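Local coordinates for CRISPR-associated protein, Cse1 family (Acidimicrobium ferrooxidans, PDB 4H3T) that probably serves as the large subunit of a type I-E CRISPR Cascade complex, taking part in the recognition of invading target DNA, at residues S332-G337 with A389-E394; L214-V219 with R355-V360. The protein carries 1 engineered substitution. One frame throughout, in Å; residues are numbered along the deposited sequence.

Overall arrangement
Contacts 1 and 2 lie near the same end of one β-hairpin. Residues 355-360 of contact 2 lead into strand 359-370, the middle strand of a three-stranded antiparallel sheet; its partner, strand 375-387, runs straight into helix 388-391, which carries contact 1. Backbone hydrogen bonds of Val360 with Thr386 and of Ala358 with Leu388 tie residues 355-360 to the chain just ahead of 389-394. The centres of contact 1 and contact 2 are about 16 Å apart. The nearest atoms of contact 1 and contact 2 are about 5 Å apart, without touching. Contact 1 adjoins helix 397-415, at the start of the C-terminal helical region, whereas contact 2 faces the N-terminal part of the chain. Both are largely apolar, and neither includes a bound ligand.

Contact 1: residues S332-G337 with A389-E394; sequences SVLALG and AVLNQE
Leu334 and Leu391 bring their CA atoms to 6.9 Å of each other where helix 330-334 meets the short, weakly bonded helix 388-391, after which the backbones diverge. The side chain of Leu334 does most of the touching. Its chi1 of -58° places CG beside the backbone N, anti to the carbonyl carbon, and the fork beyond, with chi2 near -176°, gives one methyl to each neighbour. CD1 of Leu334 rests on CG1 of Val390 at 3.8 Å, and its CD2 meets CD2 of Leu391, also at 3.8 Å. Leu334 crosses both partners at about a right angle, so its forked end sits across them instead of running alongside. The carbonyl oxygen of Val390 faces the same fork, 4.1 Å from Leu334 CD1 and as far from its CD2. With only an alanine at Leu334, Val390 CG1 and Leu391 CD2 would probably lose their apolar partner, leaving a gap between the two helix ends.

The edge of the contact is looser and exposed: Leu336 CD2 comes only to within 4.2 Å of Gln393 OE1, while the side-chain NE2 of Gln393 is hydrogen-bonded to Glu350 OE1. Ala335, with a positive phi of 50°, takes the chain out of helical geometry just after the helix. Arg342 spans the two segments, its NH1 bonded to the carbonyl oxygen of Leu391 and its NH2 to that of Leu334, so a single guanidinium group ties both backbones together. Leu334 also reaches Ile403 on helix 397-415. The arrangement is a small leucine-valine cluster beside helix 388-391, which directly follows strand 375-387, at the junction between the globular part of a Cse1 protein and its C-terminal helical bundle.

Contact 2: residues L214-V219 with R355-V360; sequences LLLNLV and RGIALV
Leu216 turns CG anti to its carbonyl carbon (chi1 -67°), which carries both methyls from helix 210-217 to the segment 355-360, where Ile357 and Val360 hold their first branches, CG1 in each case, in the same relation to their own carbonyl carbons. The fork of Leu216 divides between the two. CD1 of Leu216 meets Val360 CG1 at 3.9 Å, the two side chains meeting at a slant, and its CD2 comes to 4.1 Å from Ile357 CD1, where the leucine and isoleucine lie alongside, pointing opposite ways.

Here a helix end packs against the entry to the middle strand of an antiparallel three-stranded sheet: Ile357 lies just ahead of strand 359-370 and Val360 within it, both with their beta carbons directed at the helix. The neighbouring strand 202-206 joins in through Pro205, which touches Leu216 and Val360 alike, while Leu352 lies against Leu216 and Ile357, and Trp81 of helix 74-82 against Ile357.

Beyond Leu216 the helix runs out into an inverse gamma turn centred on Leu218, with a weak bond of 3.0 Å from Val219 N to Asn217 O. The buried amide of Asn217 is satisfied at both ends: OD1 accepts from His300 NE2, and ND2 donates to the carbonyl oxygens of Thr213 and Pro205, the second of which links the helix end to strand 202-206.

Contact 1: residues S332-G337 with A389-E394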
ATOM      1  N   SER A 332       0.367  11.237  -7.536  1.00 48.84           N
ATOM      2  CA  SER A 332       1.461  10.628  -6.750  1.00 51.13           C
ATOM      3  C   SER A 332       1.684   9.137  -7.157  1.00 53.53           C
ATOM      4  O   SER A 332       2.747   8.580  -6.878  1.00 56.66           O
ATOM      5  CB  SER A 332       1.244  10.772  -5.230  1.00 57.04           C
ATOM      6  OG  SER A 332       0.234   9.944  -4.645  1.00 70.42           O
ATOM      7  N   VAL A 333       0.707   8.513  -7.825  1.00 45.91           N
ATOM      8  CA  VAL A 333       0.802   7.169  -8.367  1.00 44.54           C
ATOM      9  C   VAL A 333       1.506   7.257  -9.705  1.00 46.58           C
ATOM     10  O   VAL A 333       2.429   6.511  -9.990  1.00 49.01           O
ATOM     11  CB  VAL A 333      -0.601   6.470  -8.488  1.00 50.38           C
ATOM     12  CG1 VAL A 333      -0.469   5.053  -9.066  1.00 51.64           C
ATOM     13  CG2 VAL A 333      -1.294   6.392  -7.142  1.00 51.75           C
ATOM     14  N   LEU A 334       1.018   8.091 -10.561  1.00 44.08           N
ATOM     15  CA  LEU A 334       1.579   8.250 -11.921  1.00 43.76           C
ATOM     16  C   LEU A 334       2.940   8.979 -11.949  1.00 49.23           C
ATOM     17  O   LEU A 334       3.716   8.751 -12.876  1.00 48.07           O
ATOM     18  CB  LEU A 334       0.564   8.963 -12.786  1.00 44.28           C
ATOM     19  CG  LEU A 334      -0.803   8.262 -12.910  1.00 48.51           C
ATOM     20  CD1 LEU A 334      -1.692   9.006 -13.869  1.00 50.47           C
ATOM     21  CD2 LEU A 334      -0.660   6.867 -13.348  1.00 48.82           C
ATOM     22  N   ALA A 335       3.269   9.743 -10.881  1.00 45.40           N
ATOM     23  CA  ALA A 335       4.559  10.373 -10.659  1.00 45.25           C
ATOM     24  C   ALA A 335       4.973  11.152 -11.926  1.00 53.32           C
ATOM     25  O   ALA A 335       6.015  10.875 -12.497  1.00 53.69           O
ATOM     26  CB  ALA A 335       5.587   9.277 -10.336  1.00 44.75           C
ATOM     27  N   LEU A 336       4.119  12.022 -12.419  1.00 56.92           N
ATOM     28  CA  LEU A 336       4.378  12.694 -13.698  1.00 60.35           C
ATOM     29  C   LEU A 336       5.192  13.999 -13.554  1.00 65.94           C
ATOM     30  O   LEU A 336       5.715  14.466 -14.571  1.00 65.16           O
ATOM     31  CB  LEU A 336       3.074  12.961 -14.435  1.00 62.08           C
ATOM     32  CG  LEU A 336       2.319  11.717 -14.904  1.00 67.39           C
ATOM     33  CD1 LEU A 336       0.970  12.092 -15.507  1.00 68.81           C
ATOM     34  CD2 LEU A 336       3.116  10.960 -15.929  1.00 71.30           C
ATOM     35  N   GLY A 337       5.383  14.499 -12.328  1.00 62.83           N
ATOM     36  CA  GLY A 337       6.264  15.651 -12.092  1.00 64.37           C
ATOM     37  C   GLY A 337       7.725  15.335 -12.394  1.00 70.23           C
ATOM     38  O   GLY A 337       8.138  14.164 -12.439  1.00 68.01           O
ATOM     39  N   ALA A 389      -3.864   2.222 -20.385  1.00 46.52           N
ATOM     40  CA  ALA A 389      -3.820   3.486 -21.178  1.00 48.45           C
ATOM     41  C   ALA A 389      -3.409   4.704 -20.331  1.00 50.61           C
ATOM     42  O   ALA A 389      -2.705   5.560 -20.838  1.00 49.20           O
ATOM     43  CB  ALA A 389      -5.178   3.746 -21.795  1.00 50.47           C
ATOM     44  N   VAL A 390      -3.778   4.753 -19.047  1.00 48.48           N
ATOM     45  CA  VAL A 390      -3.468   5.872 -18.150  1.00 47.07           C
ATOM     46  C   VAL A 390      -1.991   5.819 -17.705  1.00 49.88           C
ATOM     47  O   VAL A 390      -1.381   6.858 -17.404  1.00 49.06           O
ATOM     48  CB  VAL A 390      -4.476   5.881 -16.985  1.00 51.13           C
ATOM     49  CG1 VAL A 390      -4.043   6.794 -15.835  1.00 52.04           C
ATOM     50  CG2 VAL A 390      -5.865   6.260 -17.496  1.00 49.86           C
ATOM     51  N   LEU A 391      -1.413   4.628 -17.706  1.00 45.98           N
ATOM     52  CA  LEU A 391       0.016   4.407 -17.398  1.00 47.64           C
ATOM     53  C   LEU A 391       0.902   4.793 -18.567  1.00 54.46           C
ATOM     54  O   LEU A 391       2.109   4.979 -18.379  1.00 52.70           O
ATOM     55  CB  LEU A 391       0.313   2.960 -17.014  1.00 47.61           C
ATOM     56  CG  LEU A 391      -0.441   2.418 -15.879  1.00 50.92           C
ATOM     57  CD1 LEU A 391      -0.004   0.972 -15.574  1.00 51.01           C
ATOM     58  CD2 LEU A 391      -0.254   3.308 -14.628  1.00 50.97           C
ATOM     59  N   ASN A 392       0.316   4.930 -19.776  1.00 55.58           N
ATOM     60  CA  ASN A 392       1.053   5.282 -21.021  1.00 54.35           C
ATOM     61  C   ASN A 392       1.689   6.661 -20.971  1.00 62.13           C
ATOM     62  O   ASN A 392       1.008   7.696 -20.911  1.00 67.44           O
ATOM     63  CB  ASN A 392       0.100   5.198 -22.208  1.00 58.65           C
ATOM     64  CG  ASN A 392       0.741   5.208 -23.584  1.00 80.76           C
ATOM     65  OD1 ASN A 392       1.854   5.713 -23.800  1.00 61.14           O
ATOM     66  ND2 ASN A 392      -0.025   4.799 -24.585  1.00 77.14           N
ATOM     67  N   GLN A 393       3.006   6.681 -20.999  1.00 58.50           N
ATOM     68  CA  GLN A 393       3.792   7.918 -20.992  1.00 60.96           C
ATOM     69  C   GLN A 393       4.178   8.398 -22.418  1.00 69.51           C
ATOM     70  O   GLN A 393       4.469   9.591 -22.600  1.00 70.06           O
ATOM     71  CB  GLN A 393       5.044   7.722 -20.139  1.00 61.58           C
ATOM     72  CG  GLN A 393       4.637   7.621 -18.669  1.00 62.56           C
ATOM     73  CD  GLN A 393       5.830   7.583 -17.805  1.00 64.19           C
ATOM     74  OE1 GLN A 393       6.335   8.600 -17.369  1.00 80.27           O
ATOM     75  NE2 GLN A 393       6.425   6.463 -17.736  1.00 57.42           N
ATOM     76  N   GLU A 394       4.112   7.484 -23.392  1.00 69.75           N
ATOM     77  CA  GLU A 394       4.362   7.726 -24.833  1.00 73.58           C
ATOM     78  C   GLU A 394       3.277   8.682 -25.376  1.00 75.59           C
ATOM     79  O   GLU A 394       3.611   9.730 -25.930  1.00 75.80           O
ATOM     80  CB  GLU A 394       4.356   6.379 -25.606  1.00 75.87           C
ATOM     81  CG  GLU A 394       5.593   6.149 -26.461  1.00 99.51           C
ATOM     82  CD  GLU A 394       5.351   5.244 -27.652  1.00130.36           C
ATOM     83  OE1 GLU A 394       5.115   4.033 -27.437  1.00126.38           O
ATOM     84  OE2 GLU A 394       5.371   5.751 -28.800  1.00128.01           O
TER

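Contact 2: residues L214-V219 with R355-V360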
ATOM      1  N   LEU A 214       0.782 -12.442  -9.779  1.00 42.27           N
ATOM      2  CA  LEU A 214       2.187 -12.789  -9.579  1.00 42.25           C
ATOM      3  C   LEU A 214       3.020 -12.459 -10.818  1.00 47.94           C
ATOM      4  O   LEU A 214       4.032 -11.785 -10.684  1.00 45.81           O
ATOM      5  CB  LEU A 214       2.339 -14.248  -9.229  1.00 42.61           C
ATOM      6  CG  LEU A 214       1.796 -14.662  -7.852  1.00 44.49           C
ATOM      7  CD1 LEU A 214       1.902 -16.197  -7.720  1.00 43.95           C
ATOM      8  CD2 LEU A 214       2.512 -13.955  -6.684  1.00 46.28           C
ATOM      9  N   LEU A 215       2.528 -12.762 -11.985  1.00 44.74           N
ATOM     10  CA  LEU A 215       3.248 -12.431 -13.228  1.00 46.04           C
ATOM     11  C   LEU A 215       3.330 -10.916 -13.508  1.00 47.44           C
ATOM     12  O   LEU A 215       4.392 -10.459 -13.964  1.00 47.88           O
ATOM     13  CB  LEU A 215       2.638 -13.160 -14.401  1.00 47.75           C
ATOM     14  CG  LEU A 215       2.803 -14.723 -14.335  1.00 51.85           C
ATOM     15  CD1 LEU A 215       2.162 -15.366 -15.509  1.00 52.34           C
ATOM     16  CD2 LEU A 215       4.262 -15.143 -14.302  1.00 56.17           C
ATOM     17  N   LEU A 216       2.288 -10.135 -13.211  1.00 45.30           N
ATOM     18  CA  LEU A 216       2.336  -8.655 -13.345  1.00 44.27           C
ATOM     19  C   LEU A 216       3.408  -8.063 -12.455  1.00 46.41           C
ATOM     20  O   LEU A 216       3.890  -6.971 -12.765  1.00 47.11           O
ATOM     21  CB  LEU A 216       0.973  -8.026 -12.998  1.00 43.11           C
ATOM     22  CG  LEU A 216      -0.128  -8.413 -14.030  1.00 47.99           C
ATOM     23  CD1 LEU A 216      -1.545  -8.080 -13.509  1.00 48.86           C
ATOM     24  CD2 LEU A 216       0.105  -7.712 -15.347  1.00 48.52           C
ATOM     25  N   ASN A 217       3.746  -8.743 -11.322  1.00 40.24           N
ATOM     26  CA  ASN A 217       4.732  -8.268 -10.352  1.00 40.21           C
ATOM     27  C   ASN A 217       6.125  -8.879 -10.534  1.00 47.88           C
ATOM     28  O   ASN A 217       7.083  -8.395  -9.887  1.00 49.50           O
ATOM     29  CB  ASN A 217       4.241  -8.531  -8.923  1.00 41.87           C
ATOM     30  CG  ASN A 217       3.215  -7.560  -8.491  1.00 48.05           C
ATOM     31  OD1 ASN A 217       3.573  -6.502  -8.048  1.00 42.03           O
ATOM     32  ND2 ASN A 217       1.936  -7.846  -8.695  1.00 39.70           N
ATOM     33  N   LEU A 218       6.238  -9.925 -11.355  1.00 44.22           N
ATOM     34  CA  LEU A 218       7.501 -10.606 -11.606  1.00 44.85           C
ATOM     35  C   LEU A 218       8.219  -9.907 -12.726  1.00 47.07           C
ATOM     36  O   LEU A 218       8.428 -10.437 -13.791  1.00 48.23           O
ATOM     37  CB  LEU A 218       7.318 -12.086 -11.873  1.00 45.41           C
ATOM     38  CG  LEU A 218       6.960 -12.911 -10.629  1.00 50.83           C
ATOM     39  CD1 LEU A 218       6.364 -14.246 -11.085  1.00 55.36           C
ATOM     40  CD2 LEU A 218       8.138 -13.068  -9.715  1.00 49.83           C
ATOM     41  N   VAL A 219       8.730  -8.728 -12.398  1.00 46.00           N
ATOM     42  CA  VAL A 219       9.483  -7.950 -13.343  1.00 44.96           C
ATOM     43  C   VAL A 219      10.759  -8.771 -13.752  1.00 48.20           C
ATOM     44  O   VAL A 219      11.549  -9.185 -12.854  1.00 45.52           O
ATOM     45  CB  VAL A 219       9.888  -6.567 -12.757  1.00 48.20           C
ATOM     46  CG1 VAL A 219      10.628  -5.742 -13.806  1.00 49.92           C
ATOM     47  CG2 VAL A 219       8.684  -5.799 -12.185  1.00 46.83           C
ATOM     48  N   ARG A 355      -0.164  -7.853 -24.646  1.00 69.80           N
ATOM     49  CA  ARG A 355      -0.502  -9.144 -24.012  1.00 70.19           C
ATOM     50  C   ARG A 355      -2.022  -9.335 -23.685  1.00 73.28           C
ATOM     51  O   ARG A 355      -2.379 -10.326 -23.017  1.00 73.78           O
ATOM     52  CB  ARG A 355       0.293  -9.310 -22.698  1.00 68.38           C
ATOM     53  CG  ARG A 355       1.795  -9.272 -22.903  1.00 68.68           C
ATOM     54  CD  ARG A 355       2.291 -10.483 -23.630  1.00 71.58           C
ATOM     55  NE  ARG A 355       3.738 -10.455 -23.630  1.00 69.77           N
ATOM     56  CZ  ARG A 355       4.501 -11.439 -24.067  1.00 75.16           C
ATOM     57  NH1 ARG A 355       3.952 -12.549 -24.551  1.00 65.62           N
ATOM     58  NH2 ARG A 355       5.827 -11.339 -23.998  1.00 77.97           N
ATOM     59  N   GLY A 356      -2.887  -8.417 -24.125  1.00 66.40           N
ATOM     60  CA  GLY A 356      -4.318  -8.537 -23.859  1.00 66.90           C
ATOM     61  C   GLY A 356      -4.783  -8.054 -22.489  1.00 69.96           C
ATOM     62  O   GLY A 356      -5.863  -8.454 -22.027  1.00 70.99           O
ATOM     63  N   ILE A 357      -4.024  -7.126 -21.862  1.00 61.59           N
ATOM     64  CA  ILE A 357      -4.370  -6.570 -20.550  1.00 58.41           C
ATOM     65  C   ILE A 357      -4.842  -5.143 -20.753  1.00 59.12           C
ATOM     66  O   ILE A 357      -4.083  -4.332 -21.237  1.00 59.45           O
ATOM     67  CB  ILE A 357      -3.154  -6.619 -19.572  1.00 60.89           C
ATOM     68  CG1 ILE A 357      -2.527  -8.033 -19.465  1.00 63.10           C
ATOM     69  CG2 ILE A 357      -3.557  -6.166 -18.184  1.00 57.86           C
ATOM     70  CD1 ILE A 357      -1.012  -7.959 -19.248  1.00 74.38           C
ATOM     71  N   ALA A 358      -6.068  -4.833 -20.372  1.00 53.64           N
ATOM     72  CA  ALA A 358      -6.598  -3.484 -20.496  1.00 53.50           C
ATOM     73  C   ALA A 358      -6.572  -2.718 -19.163  1.00 51.30           C
ATOM     74  O   ALA A 358      -6.334  -1.486 -19.154  1.00 46.95           O
ATOM     75  CB  ALA A 358      -8.020  -3.559 -21.021  1.00 55.98           C
ATOM     76  N   LEU A 359      -6.837  -3.428 -18.035  1.00 48.79           N
ATOM     77  CA  LEU A 359      -6.900  -2.863 -16.706  1.00 50.92           C
ATOM     78  C   LEU A 359      -6.192  -3.719 -15.699  1.00 50.32           C
ATOM     79  O   LEU A 359      -6.044  -4.928 -15.880  1.00 46.86           O
ATOM     80  CB  LEU A 359      -8.350  -2.736 -16.201  1.00 54.10           C
ATOM     81  CG  LEU A 359      -9.315  -1.939 -17.082  1.00 63.76           C
ATOM     82  CD1 LEU A 359     -10.576  -2.727 -17.306  1.00 67.40           C
ATOM     83  CD2 LEU A 359      -9.651  -0.610 -16.420  1.00 64.22           C
ATOM     84  N   VAL A 360      -5.742  -3.057 -14.654  1.00 44.39           N
ATOM     85  CA  VAL A 360      -5.171  -3.690 -13.443  1.00 43.09           C
ATOM     86  C   VAL A 360      -5.770  -2.991 -12.291  1.00 44.02           C
ATOM     87  O   VAL A 360      -6.092  -1.797 -12.379  1.00 44.05           O
ATOM     88  CB  VAL A 360      -3.637  -3.704 -13.355  1.00 45.98           C
ATOM     89  CG1 VAL A 360      -3.041  -4.642 -14.401  1.00 46.65           C
ATOM     90  CG2 VAL A 360      -3.050  -2.300 -13.450  1.00 46.60           C
TER